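Local coordinates for protein Atg1 tMIT (Kluyveromyces marxianus, PDB 4P1N) that forms the tandem MIT region of a serine/threonine protein kinase that is essential for autophagy and required for the formation of autophagosomes, at residues T11-S16 / M120-K125; R197-L202 / E213-T218. One frame throughout, in Å; residues are numbered along the deposited sequence.

Overall arrangement
The two contacts sample the two MIT domains of this chain, contact 1 the first and contact 2 the second. In each, two helices of a helical bundle run antiparallel, yet the spacing differs: the short axes of 11-16 and 120-125 stay 10.3 Å apart, those of 197-202 and 213-218 come within 8.9 Å. The difference fits the residues in between, branched side chains in contact 1 and facing alanines in contact 2. The contacts follow in series along the chain. Their centres lie 27 Å apart and their nearest atoms about 9 Å, so they do not touch. The chain is the tandem MIT region without the kinase catalytic domain, so neither contact lies at an active site.

Contact 1. Residues T11-S16 / M120-K125; sequences TPFVES and MKLTSK
Leu122 and Phe13 meet through a methyl and a methylene: CD2 of Leu122 rests 3.7 Å from CB of Phe13. They join helices 10-33 and 95-129 of the first MIT domain, a three-helix bundle completed by helix 137-170. The local axes run antiparallel at 168° and stay 10.3 Å apart, a wide spacing bridged by a few side-chain atoms, in keeping with only 140 Å² of buried surface.

Leu122 does the reaching. Its CG stands anti to the backbone N (chi1 -169°), which carries the branch across to segment 11-16, where CD2 touches the root of the Phe13 side chain and lies obliquely to its ring. The same methyl is a looser neighbour of Val14, at 4.4 Å from CG2, so it sits beside two residues adjacent in sequence. Across the same interface Leu122 also packs on Leu17, further along helix 10-33.

Val14 and Thr123 approach differently. Their CA atoms, 7.5 Å apart, are the nearest pair across the segments, and their side chains cross at about a right angle. Of the two methyls of Val14 it is CG2 that makes the contact. Leu142 of helix 137-170 packs against Val14 as well. Thr123, itself packed against an apolar side chain of another protein's chain, has OG1 beside its backbone N (chi1 -56°), from where it hydrogen-bonds to Ser119 O one turn earlier. Towards Val14 the same oxygen is a van der Waals neighbour, with Thr123 OG1 3.5 Å from Val14 CG2.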
ATOM      1  N   THR B  11       7.620  12.742  -1.449  1.00 55.66           N
ATOM      2  CA  THR B  11       6.604  11.974  -0.764  1.00 55.57           C
ATOM      3  C   THR B  11       5.182  12.422  -1.117  1.00 51.75           C
ATOM      4  O   THR B  11       4.342  11.567  -1.415  1.00 48.00           O
ATOM      5  CB  THR B  11       6.850  11.915   0.750  1.00 56.00           C
ATOM      6  OG1 THR B  11       8.011  11.119   0.977  1.00 57.70           O
ATOM      7  CG2 THR B  11       5.685  11.262   1.482  1.00 57.23           C
ATOM      8  N   PRO B  12       4.916  13.739  -1.101  1.00 52.22           N
ATOM      9  CA  PRO B  12       3.579  14.184  -1.503  1.00 50.31           C
ATOM     10  C   PRO B  12       3.275  13.892  -2.966  1.00 48.22           C
ATOM     11  O   PRO B  12       2.114  13.688  -3.298  1.00 45.61           O
ATOM     12  CB  PRO B  12       3.588  15.697  -1.231  1.00 52.59           C
ATOM     13  CG  PRO B  12       4.975  16.057  -0.817  1.00 55.99           C
ATOM     14  CD  PRO B  12       5.670  14.802  -0.404  1.00 57.18           C
ATOM     15  N   PHE B  13       4.290  13.868  -3.836  1.00 48.22           N
ATOM     16  CA  PHE B  13       4.065  13.471  -5.221  1.00 49.49           C
ATOM     17  C   PHE B  13       3.670  11.993  -5.309  1.00 46.32           C
ATOM     18  O   PHE B  13       2.785  11.618  -6.070  1.00 43.32           O
ATOM     19  CB  PHE B  13       5.285  13.742  -6.078  1.00 57.30           C
ATOM     20  CG  PHE B  13       5.354  15.158  -6.603  1.00 68.32           C
ATOM     21  CD1 PHE B  13       5.500  16.235  -5.736  1.00 74.10           C
ATOM     22  CD2 PHE B  13       5.283  15.418  -7.972  1.00 75.81           C
ATOM     23  CE1 PHE B  13       5.572  17.541  -6.216  1.00 81.08           C
ATOM     24  CE2 PHE B  13       5.363  16.725  -8.456  1.00 82.84           C
ATOM     25  CZ  PHE B  13       5.510  17.786  -7.577  1.00 82.44           C
ATOM     26  N   VAL B  14       4.316  11.170  -4.497  1.00 45.53           N
ATOM     27  CA  VAL B  14       4.027   9.766  -4.437  1.00 41.99           C
ATOM     28  C   VAL B  14       2.662   9.535  -3.784  1.00 39.02           C
ATOM     29  O   VAL B  14       1.925   8.706  -4.247  1.00 35.65           O
ATOM     30  CB  VAL B  14       5.132   9.022  -3.680  1.00 43.89           C
ATOM     31  CG1 VAL B  14       4.799   7.548  -3.532  1.00 42.55           C
ATOM     32  CG2 VAL B  14       6.437   9.157  -4.443  1.00 48.85           C
ATOM     33  N   GLU B  15       2.303  10.299  -2.753  1.00 40.87           N
ATOM     34  CA  GLU B  15       0.969  10.167  -2.149  1.00 43.16           C
ATOM     35  C   GLU B  15      -0.146  10.471  -3.141  1.00 42.38           C
ATOM     36  O   GLU B  15      -1.171   9.807  -3.145  1.00 38.13           O
ATOM     37  CB  GLU B  15       0.785  11.099  -0.954  1.00 47.21           C
ATOM     38  CG  GLU B  15       1.362  10.543   0.317  1.00 51.80           C
ATOM     39  CD  GLU B  15       1.227  11.489   1.501  1.00 57.11           C
ATOM     40  OE1 GLU B  15       1.356  12.712   1.313  1.00 56.26           O
ATOM     41  OE2 GLU B  15       1.015  10.994   2.630  1.00 63.47           O
ATOM     42  N   SER B  16       0.062  11.530  -3.918  1.00 42.03           N
ATOM     43  CA  SER B  16      -0.849  11.960  -4.994  1.00 42.71           C
ATOM     44  C   SER B  16      -1.032  10.871  -6.095  1.00 38.61           C
ATOM     45  O   SER B  16      -2.135  10.585  -6.528  1.00 35.42           O
ATOM     46  CB  SER B  16      -0.298  13.269  -5.596  1.00 46.44           C
ATOM     47  OG  SER B  16      -1.056  13.699  -6.718  1.00 56.54           O
ATOM     48  N   MET B 120       6.772   4.275  -9.207  1.00 41.20           N
ATOM     49  CA  MET B 120       8.056   3.633  -8.966  1.00 46.23           C
ATOM     50  C   MET B 120       9.202   4.364  -9.698  1.00 49.80           C
ATOM     51  O   MET B 120      10.302   4.547  -9.157  1.00 46.85           O
ATOM     52  CB  MET B 120       8.029   2.184  -9.431  1.00 48.73           C
ATOM     53  CG  MET B 120       7.023   1.310  -8.722  1.00 51.71           C
ATOM     54  SD  MET B 120       7.341   1.285  -6.958  1.00 54.42           S
ATOM     55  CE  MET B 120       8.581   0.009  -6.946  1.00 62.26           C
ATOM     56  N   LYS B 121       8.928   4.759 -10.935  1.00 49.23           N
ATOM     57  CA  LYS B 121       9.888   5.502 -11.760  1.00 53.02           C
ATOM     58  C   LYS B 121      10.303   6.826 -11.121  1.00 52.10           C
ATOM     59  O   LYS B 121      11.478   7.130 -11.021  1.00 53.90           O
ATOM     60  CB  LYS B 121       9.276   5.774 -13.134  1.00 55.61           C
ATOM     61  CG  LYS B 121       9.225   4.528 -13.997  1.00 64.25           C
ATOM     62  CD  LYS B 121       8.316   4.698 -15.202  1.00 74.02           C
ATOM     63  CE  LYS B 121       8.312   3.451 -16.086  1.00 78.66           C
ATOM     64  NZ  LYS B 121       7.396   3.622 -17.251  1.00 79.30           N
ATOM     65  N   LEU B 122       9.319   7.593 -10.682  1.00 48.69           N
ATOM     66  CA  LEU B 122       9.549   8.860 -10.018  1.00 52.18           C
ATOM     67  C   LEU B 122      10.404   8.663  -8.781  1.00 53.90           C
ATOM     68  O   LEU B 122      11.372   9.396  -8.547  1.00 53.78           O
ATOM     69  CB  LEU B 122       8.210   9.482  -9.621  1.00 52.59           C
ATOM     70  CG  LEU B 122       8.224  10.935  -9.139  1.00 57.63           C
ATOM     71  CD1 LEU B 122       8.301  11.882 -10.327  1.00 62.02           C
ATOM     72  CD2 LEU B 122       6.992  11.269  -8.315  1.00 56.92           C
ATOM     73  N   THR B 123      10.040   7.661  -7.988  1.00 50.98           N
ATOM     74  CA  THR B 123      10.769   7.325  -6.789  1.00 52.38           C
ATOM     75  C   THR B 123      12.153   6.833  -7.135  1.00 54.79           C
ATOM     76  O   THR B 123      13.127   7.192  -6.480  1.00 54.40           O
ATOM     77  CB  THR B 123      10.010   6.263  -5.944  1.00 51.13           C
ATOM     78  OG1 THR B 123       8.692   6.744  -5.646  1.00 45.80           O
ATOM     79  CG2 THR B 123      10.745   5.996  -4.654  1.00 54.06           C
ATOM     80  N   SER B 124      12.225   6.013  -8.168  1.00 56.86           N
ATOM     81  CA  SER B 124      13.470   5.400  -8.613  1.00 60.23           C
ATOM     82  C   SER B 124      14.431   6.489  -9.061  1.00 65.43           C
ATOM     83  O   SER B 124      15.580   6.521  -8.653  1.00 66.63           O
ATOM     84  CB  SER B 124      13.178   4.434  -9.767  1.00 60.46           C
ATOM     85  OG  SER B 124      14.339   3.820 -10.278  1.00 65.09           O
ATOM     86  N   LYS B 125      13.933   7.402  -9.881  1.00 65.98           N
ATOM     87  CA  LYS B 125      14.724   8.528 -10.344  1.00 67.50           C
ATOM     88  C   LYS B 125      15.217   9.398  -9.170  1.00 69.38           C
ATOM     89  O   LYS B 125      16.381   9.806  -9.121  1.00 69.62           O
ATOM     90  CB  LYS B 125      13.893   9.365 -11.325  1.00 64.88           C
TER

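Contact 2. Residues R197-L202 / E213-T218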
ATOM      1  N   ARG B 197     -22.355  13.175  -9.748  1.00 47.22           N
ATOM      2  CA  ARG B 197     -23.780  13.346  -9.874  1.00 52.50           C
ATOM      3  C   ARG B 197     -24.473  12.771  -8.647  1.00 51.64           C
ATOM      4  O   ARG B 197     -25.292  13.436  -8.054  1.00 52.06           O
ATOM      5  CB  ARG B 197     -24.305  12.681 -11.146  1.00 56.46           C
ATOM      6  CG  ARG B 197     -25.795  12.888 -11.358  1.00 62.82           C
ATOM      7  CD  ARG B 197     -26.317  12.053 -12.512  1.00 68.47           C
ATOM      8  NE  ARG B 197     -26.435  10.648 -12.118  1.00 72.51           N
ATOM      9  CZ  ARG B 197     -25.789   9.627 -12.680  1.00 75.66           C
ATOM     10  NH1 ARG B 197     -24.973   9.805 -13.715  1.00 76.58           N
ATOM     11  NH2 ARG B 197     -25.973   8.402 -12.207  1.00 78.06           N
ATOM     12  N   ASN B 198     -24.148  11.527  -8.287  1.00 49.72           N
ATOM     13  CA  ASN B 198     -24.647  10.936  -7.045  1.00 49.37           C
ATOM     14  C   ASN B 198     -24.269  11.740  -5.775  1.00 49.42           C
ATOM     15  O   ASN B 198     -25.054  11.811  -4.833  1.00 50.06           O
ATOM     16  CB  ASN B 198     -24.110   9.494  -6.872  1.00 49.53           C
ATOM     17  CG  ASN B 198     -24.784   8.463  -7.781  1.00 51.53           C
ATOM     18  OD1 ASN B 198     -24.233   7.390  -7.992  1.00 59.80           O
ATOM     19  ND2 ASN B 198     -25.944   8.760  -8.288  1.00 52.01           N
ATOM     20  N   ALA B 199     -23.053  12.291  -5.712  1.00 46.41           N
ATOM     21  CA  ALA B 199     -22.655  13.089  -4.542  1.00 46.79           C
ATOM     22  C   ALA B 199     -23.518  14.345  -4.352  1.00 49.27           C
ATOM     23  O   ALA B 199     -23.847  14.711  -3.221  1.00 47.95           O
ATOM     24  CB  ALA B 199     -21.193  13.472  -4.630  1.00 47.35           C
ATOM     25  N   ALA B 200     -23.865  14.989  -5.465  1.00 50.19           N
ATOM     26  CA  ALA B 200     -24.661  16.194  -5.468  1.00 52.87           C
ATOM     27  C   ALA B 200     -26.133  15.948  -5.079  1.00 58.13           C
ATOM     28  O   ALA B 200     -26.717  16.752  -4.330  1.00 59.17           O
ATOM     29  CB  ALA B 200     -24.578  16.854  -6.835  1.00 53.46           C
ATOM     30  N   ARG B 201     -26.733  14.866  -5.597  1.00 58.12           N
ATOM     31  CA  ARG B 201     -28.069  14.438  -5.150  1.00 60.67           C
ATOM     32  C   ARG B 201     -28.028  14.130  -3.651  1.00 61.11           C
ATOM     33  O   ARG B 201     -28.898  14.549  -2.894  1.00 62.54           O
ATOM     34  CB  ARG B 201     -28.546  13.219  -5.935  1.00 59.58           C
ATOM     35  N   LEU B 202     -26.984  13.437  -3.219  1.00 59.90           N
ATOM     36  CA  LEU B 202     -26.804  13.158  -1.802  1.00 62.91           C
ATOM     37  C   LEU B 202     -26.727  14.464  -0.994  1.00 67.23           C
ATOM     38  O   LEU B 202     -27.450  14.649   0.002  1.00 65.66           O
ATOM     39  CB  LEU B 202     -25.537  12.356  -1.562  1.00 61.77           C
ATOM     40  CG  LEU B 202     -25.608  11.425  -0.358  1.00 67.13           C
ATOM     41  CD1 LEU B 202     -26.017  10.038  -0.834  1.00 74.35           C
ATOM     42  CD2 LEU B 202     -24.290  11.323   0.372  1.00 65.53           C
ATOM     43  N   GLU B 213     -17.779  14.676   0.236  1.00 47.55           N
ATOM     44  CA  GLU B 213     -16.436  15.225   0.012  1.00 49.96           C
ATOM     45  C   GLU B 213     -15.519  14.219  -0.648  1.00 46.80           C
ATOM     46  O   GLU B 213     -14.793  14.536  -1.578  1.00 44.22           O
ATOM     47  CB  GLU B 213     -15.783  15.688   1.327  1.00 53.28           C
ATOM     48  CG  GLU B 213     -14.289  16.024   1.178  1.00 58.01           C
ATOM     49  CD  GLU B 213     -13.664  16.728   2.387  1.00 64.02           C
ATOM     50  OE1 GLU B 213     -14.312  16.786   3.454  1.00 65.25           O
ATOM     51  OE2 GLU B 213     -12.506  17.215   2.258  1.00 68.62           O
ATOM     52  N   LEU B 214     -15.556  12.997  -0.141  1.00 50.10           N
ATOM     53  CA  LEU B 214     -14.743  11.929  -0.678  1.00 50.02           C
ATOM     54  C   LEU B 214     -15.165  11.563  -2.086  1.00 43.14           C
ATOM     55  O   LEU B 214     -14.312  11.302  -2.927  1.00 44.01           O
ATOM     56  CB  LEU B 214     -14.827  10.717   0.230  1.00 59.40           C
ATOM     57  CG  LEU B 214     -13.721   9.717  -0.097  1.00 69.14           C
ATOM     58  CD1 LEU B 214     -12.783   9.593   1.100  1.00 78.89           C
ATOM     59  CD2 LEU B 214     -14.333   8.387  -0.488  1.00 71.31           C
ATOM     60  N   ALA B 215     -16.471  11.561  -2.357  1.00 40.82           N
ATOM     61  CA  ALA B 215     -16.944  11.307  -3.708  1.00 39.28           C
ATOM     62  C   ALA B 215     -16.428  12.350  -4.704  1.00 40.93           C
ATOM     63  O   ALA B 215     -15.819  11.995  -5.711  1.00 40.39           O
ATOM     64  CB  ALA B 215     -18.455  11.204  -3.754  1.00 40.01           C
ATOM     65  N   TYR B 216     -16.614  13.635  -4.422  1.00 41.43           N
ATOM     66  CA  TYR B 216     -16.081  14.651  -5.335  1.00 40.88           C
ATOM     67  C   TYR B 216     -14.568  14.471  -5.522  1.00 39.13           C
ATOM     68  O   TYR B 216     -14.076  14.573  -6.627  1.00 37.26           O
ATOM     69  CB  TYR B 216     -16.347  16.055  -4.841  1.00 42.65           C
ATOM     70  CG  TYR B 216     -17.795  16.473  -4.790  1.00 46.87           C
ATOM     71  CD1 TYR B 216     -18.610  16.358  -5.905  1.00 46.62           C
ATOM     72  CD2 TYR B 216     -18.328  17.042  -3.642  1.00 47.91           C
ATOM     73  CE1 TYR B 216     -19.917  16.753  -5.871  1.00 48.27           C
ATOM     74  CE2 TYR B 216     -19.648  17.459  -3.600  1.00 51.29           C
ATOM     75  CZ  TYR B 216     -20.438  17.299  -4.714  1.00 51.58           C
ATOM     76  OH  TYR B 216     -21.744  17.703  -4.688  1.00 51.03           O
ATOM     77  N   ALA B 217     -13.835  14.237  -4.434  1.00 37.27           N
ATOM     78  CA  ALA B 217     -12.385  14.124  -4.526  1.00 37.58           C
ATOM     79  C   ALA B 217     -12.034  12.914  -5.424  1.00 36.75           C
ATOM     80  O   ALA B 217     -11.094  12.957  -6.257  1.00 35.68           O
ATOM     81  CB  ALA B 217     -11.769  13.979  -3.122  1.00 36.58           C
ATOM     82  N   THR B 218     -12.812  11.848  -5.263  1.00 34.40           N
ATOM     83  CA  THR B 218     -12.642  10.651  -6.097  1.00 36.62           C
ATOM     84  C   THR B 218     -12.841  10.942  -7.575  1.00 36.26           C
ATOM     85  O   THR B 218     -11.985  10.551  -8.384  1.00 36.31           O
ATOM     86  CB  THR B 218     -13.550   9.510  -5.656  1.00 36.81           C
ATOM     87  OG1 THR B 218     -13.272   9.208  -4.284  1.00 37.81           O
ATOM     88  CG2 THR B 218     -13.342   8.269  -6.542  1.00 38.08           C
TER
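Tyr216 lays one face of its ring over the methyl of Ala199. This is a CH-pi contact: Ala199 CB lies 4.0 Å from the centroid of the Tyr216 ring and 22° off the ring normal, displaced towards the rim, where Tyr216 CE1 is 3.7 Å from that CB. With CG beside the backbone N (chi1 -66°), the Tyr216 ring extends across to segment 197-202. The phenol end carries on over the next residue, with Tyr216 OH 3.4 Å from Ala200 CA, a packing contact; the polar partner of this hydroxyl is Glu203 OE2, further along helix 184-204.

The pair forms a helical hairpin of the second MIT domain, with helix 250-273 lying against Tyr216 through Ile263 and Arg266. The segments are antiparallel at 158°, and the small residues between them are consistent with the 8.9 Å approach of the axes: Ala199 CB meets Ala215 CB at 3.7 Å, with the CA atoms of these two alanines 6.0 Å apart. An alanine in place of Tyr216 would probably open a gap over the Ala199 methyl and leave Glu203 OE2 without its phenol partner. Within segment 213-218, Leu214 O accepts from both the N and the OG1 of Thr218, one turn later, the two arriving from opposite faces of the carbonyl plane (OG1 to O 2.7 Å).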